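Long-range contacts in putative sugar ABC transport system, substrate-binding protein (Bordetella parapertussis, PDB 5IX8), which probably binds a sugar in the periplasm and delivers it to an ABC transporter: residues Gln139-Val145 and Gly170-Ala176; Lys127-Leu133 and Phe162-Ala166. One frame throughout, in Å; residues are numbered along the deposited sequence.

Interaction 1: Gln139-Val145 and Gly170-Ala176; sequences QGKQVIV and GAKLTPA
Val145, Val143 and Leu173 form the tight part of this parallel strand pair. Leu173 CG sits 3.7 Å from Val145 CG2, while its CD1 lies 3.9 Å from Val143 CB, the Val143 and Leu173 side chains running side by side. Val145 has CG1 anti to its backbone N (chi1 176°), which leaves CG2 for Leu173 and turns CG1 to the methyl of Ala176. Branched valines suit extended backbone, and the flexible leucine fills in between them; helix 154-168 lies under the same face.

The other face, with Gln142 and Lys172, is looser. Here the extended lysine chain lays CD 3.7 Å from Gly140 O, a contact of aliphatic carbon with a carbonyl at the solvent side, while Gln142 leans on Thr198 and Asp200. Gly140 and Gly170, both at positive phi, can make the turns where the strands begin, and Gly140 N bonds to Gly170 O from well above the carbonyl plane.

From there the bonds alternate between strands: Lys172 N to Lys141 O, nearly straight at 174°, Val143 N to Lys172 O, and Thr174 N to Val143 O. The ladder then changes hands. Val145 N donates a hydrogen bond to Thr174 OG1 at 3.0 Å, and that hydroxyl donates in turn to Pro175 O at 3.1 Å. A threonine suits this point because its hydroxyl can accept and donate at once: the side chain takes the place a backbone carbonyl would hold in the ladder, so the N-H of buried Val145 is satisfied.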
ATOM      1  N   GLN A 139     -11.163  22.439  11.270  1.00 24.56           N
ATOM      2  CA  GLN A 139     -11.320  22.772  12.685  1.00 25.06           C
ATOM      3  C   GLN A 139     -12.789  22.915  13.061  1.00 24.77           C
ATOM      4  O   GLN A 139     -13.541  23.647  12.411  1.00 24.92           O
ATOM      5  CB  GLN A 139     -10.590  24.072  12.987  1.00 26.74           C
ATOM      6  CG  GLN A 139     -10.802  24.536  14.387  1.00 27.91           C
ATOM      7  CD  GLN A 139      -9.956  25.740  14.704  1.00 29.98           C
ATOM      8  OE1 GLN A 139      -9.808  26.653  13.878  1.00 30.41           O
ATOM      9  NE2 GLN A 139      -9.372  25.746  15.894  1.00 30.76           N
ATOM     10  N   GLY A 140     -13.206  22.195  14.103  1.00 23.09           N
ATOM     11  CA  GLY A 140     -14.582  22.223  14.534  1.00 23.72           C
ATOM     12  C   GLY A 140     -15.547  21.345  13.748  1.00 23.06           C
ATOM     13  O   GLY A 140     -16.716  21.220  14.150  1.00 25.39           O
ATOM     14  N   LYS A 141     -15.110  20.707  12.672  0.65 21.04           N
ATOM     15  CA  LYS A 141     -16.030  19.988  11.799  0.65 19.89           C
ATOM     16  C   LYS A 141     -15.902  18.488  12.005  0.65 18.70           C
ATOM     17  O   LYS A 141     -14.850  17.988  12.409  0.65 17.92           O
ATOM     18  CB  LYS A 141     -15.776  20.326  10.331  0.65 19.67           C
ATOM     19  CG  LYS A 141     -15.792  21.831  10.059  0.65 20.16           C
ATOM     20  CD  LYS A 141     -15.643  22.164   8.585  0.65 21.39           C
ATOM     21  CE  LYS A 141     -15.880  23.674   8.387  0.65 23.72           C
ATOM     22  NZ  LYS A 141     -15.714  24.113   6.978  0.65 25.29           N
ATOM     23  N   GLN A 142     -16.991  17.776  11.715  1.00 18.58           N
ATOM     24  CA  GLN A 142     -17.067  16.346  11.979  1.00 18.47           C
ATOM     25  C   GLN A 142     -16.574  15.514  10.806  1.00 17.34           C
ATOM     26  O   GLN A 142     -16.886  15.794   9.643  1.00 17.30           O
ATOM     27  CB  GLN A 142     -18.489  15.935  12.339  1.00 19.86           C
ATOM     28  CG  GLN A 142     -18.937  16.529  13.643  1.00 23.63           C
ATOM     29  CD  GLN A 142     -20.342  16.094  14.029  1.00 27.06           C
ATOM     30  OE1 GLN A 142     -20.800  15.020  13.636  1.00 27.98           O
ATOM     31  NE2 GLN A 142     -21.036  16.934  14.802  1.00 29.46           N
ATOM     32  N   VAL A 143     -15.833  14.460  11.137  1.00 16.05           N
ATOM     33  CA  VAL A 143     -15.161  13.592  10.185  1.00 15.20           C
ATOM     34  C   VAL A 143     -15.592  12.155  10.471  1.00 13.54           C
ATOM     35  O   VAL A 143     -15.350  11.638  11.573  1.00 15.10           O
ATOM     36  CB  VAL A 143     -13.628  13.713  10.300  1.00 15.29           C
ATOM     37  CG1 VAL A 143     -12.933  12.787   9.274  1.00 14.73           C
ATOM     38  CG2 VAL A 143     -13.166  15.201  10.138  1.00 16.06           C
ATOM     39  N   ILE A 144     -16.219  11.509   9.489  1.00 12.64           N
ATOM     40  CA  ILE A 144     -16.495  10.075   9.573  1.00 12.33           C
ATOM     41  C   ILE A 144     -15.208   9.314   9.305  1.00 13.23           C
ATOM     42  O   ILE A 144     -14.521   9.583   8.301  1.00 13.71           O
ATOM     43  CB  ILE A 144     -17.566   9.675   8.550  1.00 12.98           C
ATOM     44  CG1 ILE A 144     -18.950  10.164   8.992  1.00 12.67           C
ATOM     45  CG2 ILE A 144     -17.538   8.149   8.322  1.00 12.72           C
ATOM     46  CD1 ILE A 144     -19.968  10.316   7.828  1.00 12.40           C
ATOM     47  N   VAL A 145     -14.902   8.331  10.159  1.00 11.78           N
ATOM     48  CA  VAL A 145     -13.723   7.484   9.996  1.00 11.68           C
ATOM     49  C   VAL A 145     -14.176   6.083   9.592  1.00 11.99           C
ATOM     50  O   VAL A 145     -14.925   5.433  10.329  1.00 12.66           O
ATOM     51  CB  VAL A 145     -12.866   7.437  11.270  1.00 12.80           C
ATOM     52  CG1 VAL A 145     -11.700   6.450  11.074  1.00 14.53           C
ATOM     53  CG2 VAL A 145     -12.344   8.861  11.657  1.00 14.27           C
ATOM     54  N   GLY A 170      -8.367  20.369  15.838  1.00 25.57           N
ATOM     55  CA  GLY A 170      -9.717  20.559  16.324  1.00 23.85           C
ATOM     56  C   GLY A 170     -10.797  19.879  15.521  1.00 22.36           C
ATOM     57  O   GLY A 170     -11.980  20.186  15.721  1.00 23.21           O
ATOM     58  N   ALA A 171     -10.443  18.957  14.632  1.00 20.53           N
ATOM     59  CA  ALA A 171     -11.477  18.210  13.940  1.00 19.18           C
ATOM     60  C   ALA A 171     -12.074  17.172  14.887  1.00 20.00           C
ATOM     61  O   ALA A 171     -11.422  16.702  15.830  1.00 20.70           O
ATOM     62  CB  ALA A 171     -10.909  17.552  12.682  1.00 19.03           C
ATOM     63  N   LYS A 172     -13.345  16.853  14.663  1.00 20.50           N
ATOM     64  CA  LYS A 172     -14.114  15.953  15.528  1.00 20.99           C
ATOM     65  C   LYS A 172     -14.356  14.650  14.770  1.00 20.03           C
ATOM     66  O   LYS A 172     -15.223  14.576  13.902  1.00 20.82           O
ATOM     67  CB  LYS A 172     -15.423  16.604  15.947  1.00 23.12           C
ATOM     68  CG  LYS A 172     -15.236  18.016  16.530  1.00 25.21           C
ATOM     69  CD  LYS A 172     -16.561  18.687  16.841  1.00 29.90           C
ATOM     70  CE  LYS A 172     -16.379  19.766  17.902  1.00 33.50           C
ATOM     71  NZ  LYS A 172     -17.636  20.545  18.149  1.00 36.04           N
ATOM     72  N   LEU A 173     -13.592  13.625  15.106  1.00 18.13           N
ATOM     73  CA  LEU A 173     -13.665  12.338  14.424  1.00 17.53           C
ATOM     74  C   LEU A 173     -14.660  11.411  15.103  1.00 16.88           C
ATOM     75  O   LEU A 173     -14.798  11.440  16.331  1.00 18.87           O
ATOM     76  CB  LEU A 173     -12.283  11.664  14.420  1.00 17.69           C
ATOM     77  CG  LEU A 173     -11.275  12.021  13.319  1.00 18.06           C
ATOM     78  CD1 LEU A 173     -11.080  13.531  13.214  1.00 19.58           C
ATOM     79  CD2 LEU A 173      -9.923  11.330  13.584  1.00 18.11           C
ATOM     80  N   THR A 174     -15.360  10.595  14.299  1.00 14.53           N
ATOM     81  CA  THR A 174     -16.155   9.490  14.855  1.00 14.10           C
ATOM     82  C   THR A 174     -15.194   8.422  15.360  1.00 14.68           C
ATOM     83  O   THR A 174     -14.042   8.376  14.931  1.00 15.39           O
ATOM     84  CB  THR A 174     -17.061   8.835  13.806  1.00 14.06           C
ATOM     85  OG1 THR A 174     -16.240   8.174  12.828  1.00 14.04           O
ATOM     86  CG2 THR A 174     -17.986   9.837  13.118  1.00 15.86           C
ATOM     87  N   PRO A 175     -15.629   7.551  16.265  1.00 14.09           N
ATOM     88  CA  PRO A 175     -14.800   6.373  16.571  1.00 14.46           C
ATOM     89  C   PRO A 175     -14.642   5.509  15.335  1.00 14.85           C
ATOM     90  O   PRO A 175     -15.346   5.669  14.342  1.00 16.15           O
ATOM     91  CB  PRO A 175     -15.578   5.639  17.660  1.00 16.65           C
ATOM     92  CG  PRO A 175     -16.907   6.205  17.656  1.00 16.72           C
ATOM     93  CD  PRO A 175     -16.860   7.593  17.073  1.00 14.40           C
ATOM     94  N   ALA A 176     -13.698   4.579  15.396  1.00 14.69           N
ATOM     95  CA  ALA A 176     -13.349   3.781  14.226  1.00 13.20           C
ATOM     96  C   ALA A 176     -13.681   2.319  14.490  1.00 12.70           C
ATOM     97  O   ALA A 176     -13.183   1.725  15.451  1.00 15.23           O
ATOM     98  CB  ALA A 176     -11.872   3.941  13.893  1.00 14.20           C
TER

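Interaction 2: Lys127-Leu133 and Phe162-Ala166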
ATOM      1  N   LYS A 127      -0.795  10.847   8.653  1.00 14.16           N
ATOM      2  CA  LYS A 127      -0.463  12.224   9.022  1.00 14.28           C
ATOM      3  C   LYS A 127      -0.613  13.190   7.848  1.00 15.19           C
ATOM      4  O   LYS A 127      -1.111  14.305   8.026  1.00 16.92           O
ATOM      5  CB  LYS A 127       0.964  12.278   9.571  1.00 14.75           C
ATOM      6  CG  LYS A 127       1.083  11.556  10.928  1.00 17.40           C
ATOM      7  CD  LYS A 127       2.358  11.961  11.599  1.00 20.56           C
ATOM      8  CE  LYS A 127       2.556  11.294  12.923  1.00 23.18           C
ATOM      9  NZ  LYS A 127       3.761  11.938  13.592  1.00 25.11           N
ATOM     10  N   VAL A 128      -0.168  12.807   6.643  1.00 15.49           N
ATOM     11  CA  VAL A 128      -0.262  13.778   5.540  1.00 16.88           C
ATOM     12  C   VAL A 128      -1.721  13.978   5.114  1.00 16.33           C
ATOM     13  O   VAL A 128      -2.110  15.083   4.700  1.00 16.60           O
ATOM     14  CB  VAL A 128       0.644  13.394   4.347  1.00 20.01           C
ATOM     15  CG1 VAL A 128       2.121  13.419   4.777  1.00 21.22           C
ATOM     16  CG2 VAL A 128       0.263  12.063   3.760  1.00 23.18           C
ATOM     17  N   LEU A 129      -2.562  12.955   5.250  1.00 15.49           N
ATOM     18  CA  LEU A 129      -3.989  13.164   5.002  1.00 14.40           C
ATOM     19  C   LEU A 129      -4.603  14.030   6.096  1.00 15.93           C
ATOM     20  O   LEU A 129      -5.499  14.846   5.832  1.00 16.98           O
ATOM     21  CB  LEU A 129      -4.706  11.819   4.909  1.00 14.20           C
ATOM     22  CG  LEU A 129      -4.365  11.017   3.656  1.00 14.30           C
ATOM     23  CD1 LEU A 129      -4.982   9.611   3.703  1.00 14.79           C
ATOM     24  CD2 LEU A 129      -4.748  11.744   2.342  1.00 16.03           C
ATOM     25  N   GLY A 130      -4.141  13.860   7.332  1.00 15.78           N
ATOM     26  CA  GLY A 130      -4.554  14.764   8.392  1.00 16.26           C
ATOM     27  C   GLY A 130      -4.222  16.215   8.096  1.00 17.81           C
ATOM     28  O   GLY A 130      -5.037  17.115   8.346  1.00 18.47           O
ATOM     29  N   LYS A 131      -3.028  16.469   7.556  1.00 17.98           N
ATOM     30  CA  LYS A 131      -2.674  17.839   7.209  1.00 18.31           C
ATOM     31  C   LYS A 131      -3.573  18.371   6.108  1.00 18.08           C
ATOM     32  O   LYS A 131      -4.015  19.527   6.161  1.00 18.68           O
ATOM     33  CB  LYS A 131      -1.208  17.920   6.790  1.00 19.39           C
ATOM     34  CG  LYS A 131      -0.798  19.339   6.301  1.00 21.88           C
ATOM     35  CD  LYS A 131       0.661  19.361   5.853  1.00 25.28           C
ATOM     36  CE  LYS A 131       1.018  20.597   5.024  1.00 28.06           C
ATOM     37  NZ  LYS A 131       0.660  21.857   5.749  1.00 30.24           N
ATOM     38  N   ALA A 132      -3.883  17.537   5.107  1.00 17.66           N
ATOM     39  CA  ALA A 132      -4.798  17.982   4.054  1.00 18.14           C
ATOM     40  C   ALA A 132      -6.152  18.374   4.638  1.00 18.22           C
ATOM     41  O   ALA A 132      -6.728  19.408   4.270  1.00 17.48           O
ATOM     42  CB  ALA A 132      -4.950  16.885   3.013  1.00 18.21           C
ATOM     43  N   LEU A 133      -6.654  17.569   5.577  1.00 18.63           N
ATOM     44  CA  LEU A 133      -7.902  17.871   6.262  1.00 17.91           C
ATOM     45  C   LEU A 133      -7.803  19.203   6.989  1.00 18.69           C
ATOM     46  O   LEU A 133      -8.638  20.104   6.806  1.00 18.98           O
ATOM     47  CB  LEU A 133      -8.212  16.751   7.252  1.00 16.28           C
ATOM     48  CG  LEU A 133      -9.469  16.954   8.085  1.00 17.40           C
ATOM     49  CD1 LEU A 133     -10.677  16.463   7.322  1.00 19.89           C
ATOM     50  CD2 LEU A 133      -9.345  16.215   9.414  1.00 17.92           C
ATOM     51  N   PHE A 162      -3.542   9.806  11.054  1.00 11.73           N
ATOM     52  CA  PHE A 162      -4.620  10.736  10.734  1.00 12.31           C
ATOM     53  C   PHE A 162      -5.219  11.344  11.995  1.00 13.73           C
ATOM     54  O   PHE A 162      -5.383  12.563  12.095  1.00 13.32           O
ATOM     55  CB  PHE A 162      -5.698   9.999   9.909  1.00 11.79           C
ATOM     56  CG  PHE A 162      -6.864  10.855   9.549  1.00 12.50           C
ATOM     57  CD1 PHE A 162      -6.734  11.834   8.571  1.00 13.64           C
ATOM     58  CD2 PHE A 162      -8.085  10.700  10.198  1.00 13.09           C
ATOM     59  CE1 PHE A 162      -7.791  12.649   8.233  1.00 14.31           C
ATOM     60  CE2 PHE A 162      -9.157  11.536   9.878  1.00 13.10           C
ATOM     61  CZ  PHE A 162      -9.014  12.490   8.856  1.00 15.07           C
ATOM     62  N   LYS A 163      -5.527  10.500  12.991  1.00 13.74           N
ATOM     63  CA  LYS A 163      -6.181  11.003  14.199  1.00 15.38           C
ATOM     64  C   LYS A 163      -5.299  11.994  14.948  1.00 16.31           C
ATOM     65  O   LYS A 163      -5.795  12.988  15.496  1.00 17.59           O
ATOM     66  CB  LYS A 163      -6.558   9.846  15.105  1.00 16.79           C
ATOM     67  CG  LYS A 163      -7.249  10.317  16.394  1.00 18.19           C
ATOM     68  CD  LYS A 163      -7.939   9.176  17.135  1.00 20.66           C
ATOM     69  CE  LYS A 163      -6.974   8.042  17.382  1.00 22.81           C
ATOM     70  NZ  LYS A 163      -7.587   6.958  18.247  1.00 25.31           N
ATOM     71  N   GLU A 164      -4.003  11.706  15.048  1.00 16.76           N
ATOM     72  CA  GLU A 164      -3.082  12.605  15.743  1.00 18.73           C
ATOM     73  C   GLU A 164      -3.133  13.999  15.129  1.00 18.27           C
ATOM     74  O   GLU A 164      -3.345  14.992  15.823  1.00 18.48           O
ATOM     75  CB  GLU A 164      -1.652  12.044  15.677  1.00 21.04           C
ATOM     76  CG  GLU A 164      -0.600  12.967  16.296  1.00 25.95           C
ATOM     77  CD  GLU A 164       0.818  12.409  16.125  1.00 30.29           C
ATOM     78  OE1 GLU A 164       1.085  11.305  16.642  1.00 31.81           O
ATOM     79  OE2 GLU A 164       1.665  13.061  15.483  1.00 33.64           O
ATOM     80  N   VAL A 165      -3.023  14.076  13.804  1.00 17.03           N
ATOM     81  CA  VAL A 165      -2.938  15.377  13.166  1.00 16.98           C
ATOM     82  C   VAL A 165      -4.304  16.037  13.122  1.00 18.05           C
ATOM     83  O   VAL A 165      -4.428  17.239  13.391  1.00 17.30           O
ATOM     84  CB  VAL A 165      -2.315  15.220  11.767  1.00 18.20           C
ATOM     85  CG1 VAL A 165      -2.418  16.520  10.990  1.00 18.60           C
ATOM     86  CG2 VAL A 165      -0.848  14.788  11.899  1.00 18.92           C
ATOM     87  N   ALA A 166      -5.355  15.253  12.826  1.00 18.21           N
ATOM     88  CA  ALA A 166      -6.708  15.817  12.758  1.00 19.33           C
ATOM     89  C   ALA A 166      -7.184  16.314  14.122  1.00 20.78           C
ATOM     90  O   ALA A 166      -7.744  17.408  14.225  1.00 22.01           O
ATOM     91  CB  ALA A 166      -7.679  14.783  12.202  1.00 19.88           C
TER
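Helices 127-133 and 162-166 run in broadly the same direction, their axes crossing at -32° and approaching to 7.3 Å, with Gly130 CA only 4.7 Å from Phe162 CA. Such closeness depends on Gly130: with no side chain there, its backbone lies open to Val165, whose CG1 settles 3.4 Å from Gly130 C. The other methyl, CG2, rests against CA and CB of Lys127, so the valine straddles one turn of the facing helix.

On the buried side, Phe162 holds CG anti to its backbone N (chi1 179°), which swings the ring toward the neighbouring helix. The ring's edge meets backbone: CD1 is 3.5 Å from Gly130 N. Leu133 CD2 reaches both Phe162 CZ, at 3.8 Å, and the small methyl of Ala166, which itself sits over one ring face, offset toward the rim. Leu129 and Phe162 continue inward to Phe205, whose ring stacks on that of Phe162.

Toward solvent the chemistry changes. Lys127 stretches fully out beyond CG and its NZ meets Glu164 OE2 at 3.0 Å, on the syn side of the carboxylate and 30° out of its plane. Long, flexible side chains suit this rim: the lysine passes Val165 at about a right angle, and the charged ends pair beyond it.

Helices packed side by side against one face of a largely parallel sheet, as here through Phe205, build the alpha/beta lobes of periplasmic binding proteins.

Both contacts belong to the same lobe, their centres about 11 Å apart, and helix 154-168 joins them: it connects strands 142-145 and 172-173 in the beta-alpha-beta unit of interaction 1 and supplies one side of interaction 2. Leu173 of interaction 1 is the meeting point, CD1 touching Ala166 and CD2 touching Phe162 and Lys163 of interaction 2. At the helix end Ala171 N probably bonds to Ala166 O, completing a Schellman motif as the chain turns into the edge strand. Interaction 1 is held mainly by backbone hydrogen bonds at the sheet's margin; interaction 2 rests on side-chain packing between helices, with one salt bridge. Each is partly buried, apolar inside and polar outside.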